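Local coordinates for protein thiamine phosphate pyrophosphorylase (Bacteroides thetaiotaomicron VPI-5482, PDB 3CEU) that probably catalyses the condensation that forms thiamine phosphate on the route to thiamine diphosphate, at residues Cys93-Ser97 with Val98-Lys102; Tyr129-Glu132 with Glu133-Ala137. All blocks are in the same frame, centred on the assembly; numbering follows the deposited sequence.

Contact 1 of 2, residues Cys93-Ser97 with Val98-Lys102; sequences CSCHS and VEEVK
The OG of S97 accepts the backbone N-H of E100 at 2.9 Å, with an N-H...O angle of 160°, and so caps the helix that starts at V98. The chi1 of 72° sets OG between the backbone N and carbonyl carbon of S97, turned in over the first turn, where it meets E100 CB as well at 3.3 Å. One residue further on, V101 N gives its hydrogen to S97 O over 3.3 Å, an almost straight bond. E100 reaches back against the chain direction: its side chain, extended beyond CG, brings OE1 to 3.2 Å from H96 N, a weak hydrogen bond bent to 147°. The same oxygen pairs with R104 in a salt bridge, so one carboxylate atom serves both the backbone ahead of the cap and a cation beyond the segment. This is the strand-to-helix turn of a beta-alpha-beta unit in a parallel eight-stranded barrel: strand 90-95 ends, two residues reverse the chain, and helix 98-102 runs back toward strand 110-113. The N-cap ties up an N-H of the first turn that has no helical carbonyl before it. Alongside these bonds, E100 OE1 lies 3.2 Å from C95 CA and passes CB of the same cysteine. The H96 ring stands nearly perpendicular to the E100 carboxylate, with ND1 3.8 Å from OE1. On the strand side, C95 CB packs on V101 CG2 at 3.7 Å, and that methyl also lies near S97 O. Both side chains continue onto strand 110-113, C95 against V111 and V101 against M113, while V98 faces helix 131-139.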
loop_
_atom_site.group_PDB
_atom_site.type_symbol
_atom_site.label_atom_id
_atom_site.label_comp_id
_atom_site.label_asym_id
_atom_site.label_seq_id
_atom_site.Cartn_x
_atom_site.Cartn_y
_atom_site.Cartn_z
ATOM N N CYS A 93 -7.609 -4.086 6.090
ATOM C CA CYS A 93 -6.757 -4.873 6.992
ATOM C C CYS A 93 -5.943 -5.906 6.223
ATOM O O CYS A 93 -6.131 -6.102 5.028
ATOM C CB CYS A 93 -7.607 -5.617 8.021
ATOM S SG CYS A 93 -8.460 -7.046 7.335
ATOM N N SER A 94 -5.052 -6.583 6.933
ATOM C CA SER A 94 -4.204 -7.598 6.333
ATOM C C SER A 94 -4.649 -9.012 6.682
ATOM O O SER A 94 -5.126 -9.281 7.791
ATOM C CB SER A 94 -2.754 -7.406 6.788
ATOM O OG SER A 94 -2.244 -6.155 6.375
ATOM N N CYS A 95 -4.497 -9.918 5.726
ATOM C CA CYS A 95 -4.845 -11.311 5.955
ATOM C C CYS A 95 -3.590 -12.103 5.596
ATOM O O CYS A 95 -2.776 -11.641 4.795
ATOM C CB CYS A 95 -6.036 -11.719 5.084
ATOM S SG CYS A 95 -7.585 -10.809 5.434
ATOM N N HIS A 96 -3.431 -13.281 6.197
ATOM C CA HIS A 96 -2.248 -14.102 5.960
ATOM C C HIS A 96 -2.524 -15.560 5.619
ATOM O O HIS A 96 -1.769 -16.444 6.007
ATOM C CB HIS A 96 -1.320 -14.043 7.177
ATOM C CG HIS A 96 -1.208 -12.679 7.780
ATOM N ND1 HIS A 96 -2.070 -12.228 8.755
ATOM C CD2 HIS A 96 -0.369 -11.650 7.511
ATOM C CE1 HIS A 96 -1.769 -10.981 9.063
ATOM N NE2 HIS A 96 -0.741 -10.603 8.322
ATOM N N SER A 97 -3.604 -15.808 4.891
ATOM C CA SER A 97 -3.954 -17.160 4.477
ATOM C C SER A 97 -5.114 -17.024 3.521
ATOM O O SER A 97 -5.846 -16.033 3.562
ATOM C CB SER A 97 -4.369 -18.029 5.676
ATOM O OG SER A 97 -5.643 -17.654 6.177
ATOM N N VAL A 98 -5.280 -18.011 2.653
ATOM C CA VAL A 98 -6.369 -17.984 1.692
ATOM C C VAL A 98 -7.701 -17.998 2.430
ATOM O O VAL A 98 -8.661 -17.348 2.012
ATOM C CB VAL A 98 -6.276 -19.185 0.733
ATOM C CG1 VAL A 98 -7.472 -19.212 -0.200
ATOM C CG2 VAL A 98 -4.981 -19.089 -0.071
ATOM N N GLU A 99 -7.748 -18.726 3.541
ATOM C CA GLU A 99 -8.967 -18.804 4.334
ATOM C C GLU A 99 -9.309 -17.435 4.941
ATOM O O GLU A 99 -10.460 -17.006 4.891
ATOM C CB GLU A 99 -8.814 -19.851 5.449
ATOM C CG GLU A 99 -10.128 -20.227 6.141
ATOM C CD GLU A 99 -9.927 -21.103 7.370
ATOM O OE1 GLU A 99 -10.941 -21.556 7.945
ATOM O OE2 GLU A 99 -8.761 -21.337 7.768
ATOM N N GLU A 100 -8.314 -16.750 5.504
ATOM C CA GLU A 100 -8.557 -15.440 6.104
ATOM C C GLU A 100 -9.212 -14.481 5.118
ATOM O O GLU A 100 -10.255 -13.884 5.410
ATOM C CB GLU A 100 -7.258 -14.824 6.641
ATOM C CG GLU A 100 -7.073 -15.045 8.138
ATOM C CD GLU A 100 -5.898 -14.274 8.730
ATOM O OE1 GLU A 100 -5.727 -13.073 8.413
ATOM O OE2 GLU A 100 -5.156 -14.863 9.547
ATOM N N VAL A 101 -8.596 -14.342 3.947
ATOM C CA VAL A 101 -9.108 -13.465 2.904
ATOM C C VAL A 101 -10.522 -13.876 2.579
ATOM O O VAL A 101 -11.392 -13.031 2.363
ATOM C CB VAL A 101 -8.305 -13.594 1.599
ATOM C CG1 VAL A 101 -8.883 -12.664 0.557
ATOM C CG2 VAL A 101 -6.832 -13.296 1.845
ATOM N N LYS A 102 -10.735 -15.189 2.526
ATOM C CA LYS A 102 -12.039 -15.746 2.207
ATOM C C LYS A 102 -13.104 -15.307 3.196
ATOM O O LYS A 102 -14.153 -14.808 2.801
ATOM C CB LYS A 102 -11.962 -17.274 2.176
ATOM C CG LYS A 102 -13.287 -17.976 1.889
ATOM C CD LYS A 102 -13.097 -19.495 1.856
ATOM C CE LYS A 102 -14.425 -20.247 1.716
ATOM N NZ LYS A 102 -14.247 -21.739 1.740
#

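Contact 2 of 2, residues Tyr129-Glu132 with Glu133-Ala137; sequences YTAE and ELREA
E133 is folded back toward the start of its helix by a chi1 of 73°, which places CG between its own backbone N and carbonyl carbon and only 3.1 Å from T130 O. From there the extended chain carries the carboxylate across Y129 and T130: OE2 arrives in the plane of the Y129 ring, at its edge, 3.6 Å from CD1, with the carboxylate turned steeply against the ring, while OE1 lies 3.7 Å from T130 OG1. R135 bends at chi3 (-78°), and this lays its guanidinium flat over the A131 carbonyl. The A131 oxygen sits 3.4 Å above the guanidinium plane, over its centre, and the CB of A131 lies close to NH1 and NH2. An oxygen over the face of the group would probably interact favourably with its positive charge, although it lies above the plane of the N-H bonds and so is not a hydrogen-bond acceptor for them. These contacts surround the N-terminal end of helix 131-139, with T130 at the N-cap position, although its side chain makes no capping bond. The backbone ladder starts there: L134 N donates to T130 O at 2.8 Å, followed by R135 N to A131 O and E136 N to E132 O. E136 CG presses on E132 O at 3.0 Å, its carboxylate being engaged by K139. On the barrel side, L134 CD1 meets Y129 CB at 3.7 Å, the two side chains crossing at about a right angle. Both residues also pack on M113 of strand 110-113, and Y129 OH bonds to S114 O.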
loop_
_atom_site.group_PDB
_atom_site.type_symbol
_atom_site.label_atom_id
_atom_site.label_comp_id
_atom_site.label_asym_id
_atom_site.label_seq_id
_atom_site.Cartn_x
_atom_site.Cartn_y
_atom_site.Cartn_z
ATOM N N TYR A 129 2.603 -19.434 0.908
ATOM C CA TYR A 129 1.658 -19.957 -0.078
ATOM C C TYR A 129 2.385 -20.710 -1.186
ATOM O O TYR A 129 3.614 -20.811 -1.182
ATOM C CB TYR A 129 0.865 -18.813 -0.709
ATOM C CG TYR A 129 0.235 -17.878 0.293
ATOM C CD1 TYR A 129 -0.909 -18.245 1.000
ATOM C CD2 TYR A 129 0.778 -16.619 0.529
ATOM C CE1 TYR A 129 -1.499 -17.375 1.914
ATOM C CE2 TYR A 129 0.198 -15.748 1.437
ATOM C CZ TYR A 129 -0.940 -16.129 2.123
ATOM O OH TYR A 129 -1.529 -15.245 2.991
ATOM N N THR A 130 1.613 -21.225 -2.142
ATOM C CA THR A 130 2.151 -21.969 -3.283
ATOM C C THR A 130 1.464 -21.491 -4.558
ATOM O O THR A 130 0.238 -21.378 -4.606
ATOM C CB THR A 130 1.903 -23.481 -3.143
ATOM O OG1 THR A 130 2.407 -23.932 -1.879
ATOM C CG2 THR A 130 2.607 -24.238 -4.266
ATOM N N ALA A 131 2.256 -21.229 -5.591
ATOM C CA ALA A 131 1.729 -20.743 -6.858
ATOM C C ALA A 131 0.487 -21.494 -7.314
ATOM O O ALA A 131 -0.418 -20.911 -7.917
ATOM C CB ALA A 131 2.805 -20.820 -7.930
ATOM N N GLU A 132 0.438 -22.786 -7.010
ATOM C CA GLU A 132 -0.687 -23.623 -7.410
ATOM C C GLU A 132 -1.949 -23.368 -6.569
ATOM O O GLU A 132 -3.052 -23.232 -7.112
ATOM C CB GLU A 132 -0.272 -25.096 -7.329
ATOM C CG GLU A 132 -1.173 -26.052 -8.087
ATOM C CD GLU A 132 -0.645 -27.477 -8.062
ATOM O OE1 GLU A 132 -0.600 -28.080 -6.965
ATOM O OE2 GLU A 132 -0.273 -27.992 -9.140
ATOM N N GLU A 133 -1.793 -23.303 -5.249
ATOM C CA GLU A 133 -2.941 -23.054 -4.383
ATOM C C GLU A 133 -3.418 -21.623 -4.617
ATOM O O GLU A 133 -4.582 -21.284 -4.379
ATOM C CB GLU A 133 -2.572 -23.248 -2.904
ATOM C CG GLU A 133 -1.694 -22.155 -2.311
ATOM C CD GLU A 133 -1.524 -22.287 -0.799
ATOM O OE1 GLU A 133 -0.846 -23.239 -0.353
ATOM O OE2 GLU A 133 -2.075 -21.439 -0.058
ATOM N N LEU A 134 -2.501 -20.788 -5.094
ATOM C CA LEU A 134 -2.812 -19.396 -5.378
ATOM C C LEU A 134 -3.728 -19.342 -6.601
ATOM O O LEU A 134 -4.677 -18.564 -6.644
ATOM C CB LEU A 134 -1.523 -18.609 -5.636
ATOM C CG LEU A 134 -1.347 -17.315 -4.846
ATOM C CD1 LEU A 134 -1.347 -17.607 -3.356
ATOM C CD2 LEU A 134 -0.049 -16.651 -5.253
ATOM N N ARG A 135 -3.443 -20.183 -7.589
ATOM C CA ARG A 135 -4.257 -20.233 -8.788
ATOM C C ARG A 135 -5.620 -20.839 -8.482
ATOM O O ARG A 135 -6.635 -20.421 -9.033
ATOM C CB ARG A 135 -3.542 -21.023 -9.891
ATOM C CG ARG A 135 -2.478 -20.204 -10.628
ATOM C CD ARG A 135 -1.896 -20.950 -11.821
ATOM N NE ARG A 135 -0.916 -21.961 -11.424
ATOM C CZ ARG A 135 0.364 -21.705 -11.172
ATOM N NH1 ARG A 135 0.831 -20.467 -11.275
ATOM N NH2 ARG A 135 1.180 -22.690 -10.817
ATOM N N GLU A 136 -5.647 -21.823 -7.595
ATOM C CA GLU A 136 -6.914 -22.451 -7.227
ATOM C C GLU A 136 -7.790 -21.397 -6.550
ATOM O O GLU A 136 -8.992 -21.332 -6.789
ATOM C CB GLU A 136 -6.655 -23.622 -6.275
ATOM C CG GLU A 136 -5.697 -24.666 -6.845
ATOM C CD GLU A 136 -6.331 -25.535 -7.916
ATOM O OE1 GLU A 136 -6.938 -24.984 -8.862
ATOM O OE2 GLU A 136 -6.208 -26.778 -7.817
ATOM N N ALA A 137 -7.168 -20.567 -5.716
ATOM C CA ALA A 137 -7.875 -19.504 -5.012
ATOM C C ALA A 137 -8.264 -18.392 -5.984
ATOM O O ALA A 137 -9.117 -17.563 -5.678
ATOM C CB ALA A 137 -7.002 -18.944 -3.894
#

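How the contacts relate
From the N terminus the chain reaches contact 1 first, where it leaves strand 90-95 and turns directly into helix 98-102; it then passes through strand 110-113 and a loop not modelled at 118-126 before contact 2 opens helix 131-139. The two are in series, neither enclosing nor crossing the other, and each closes only a local turn. Their centres lie about 13 Å apart, and they touch directly. H96 O, 3.3 Å from Y129 OH, is a second, only probable partner of the hydroxyl that bonds to S114 O, and V98 CG1 packs on A137 CB at 3.7 Å. The first pair links the loops leading into the helices, the second the helices themselves, and both contacts also lean on strand 110-113.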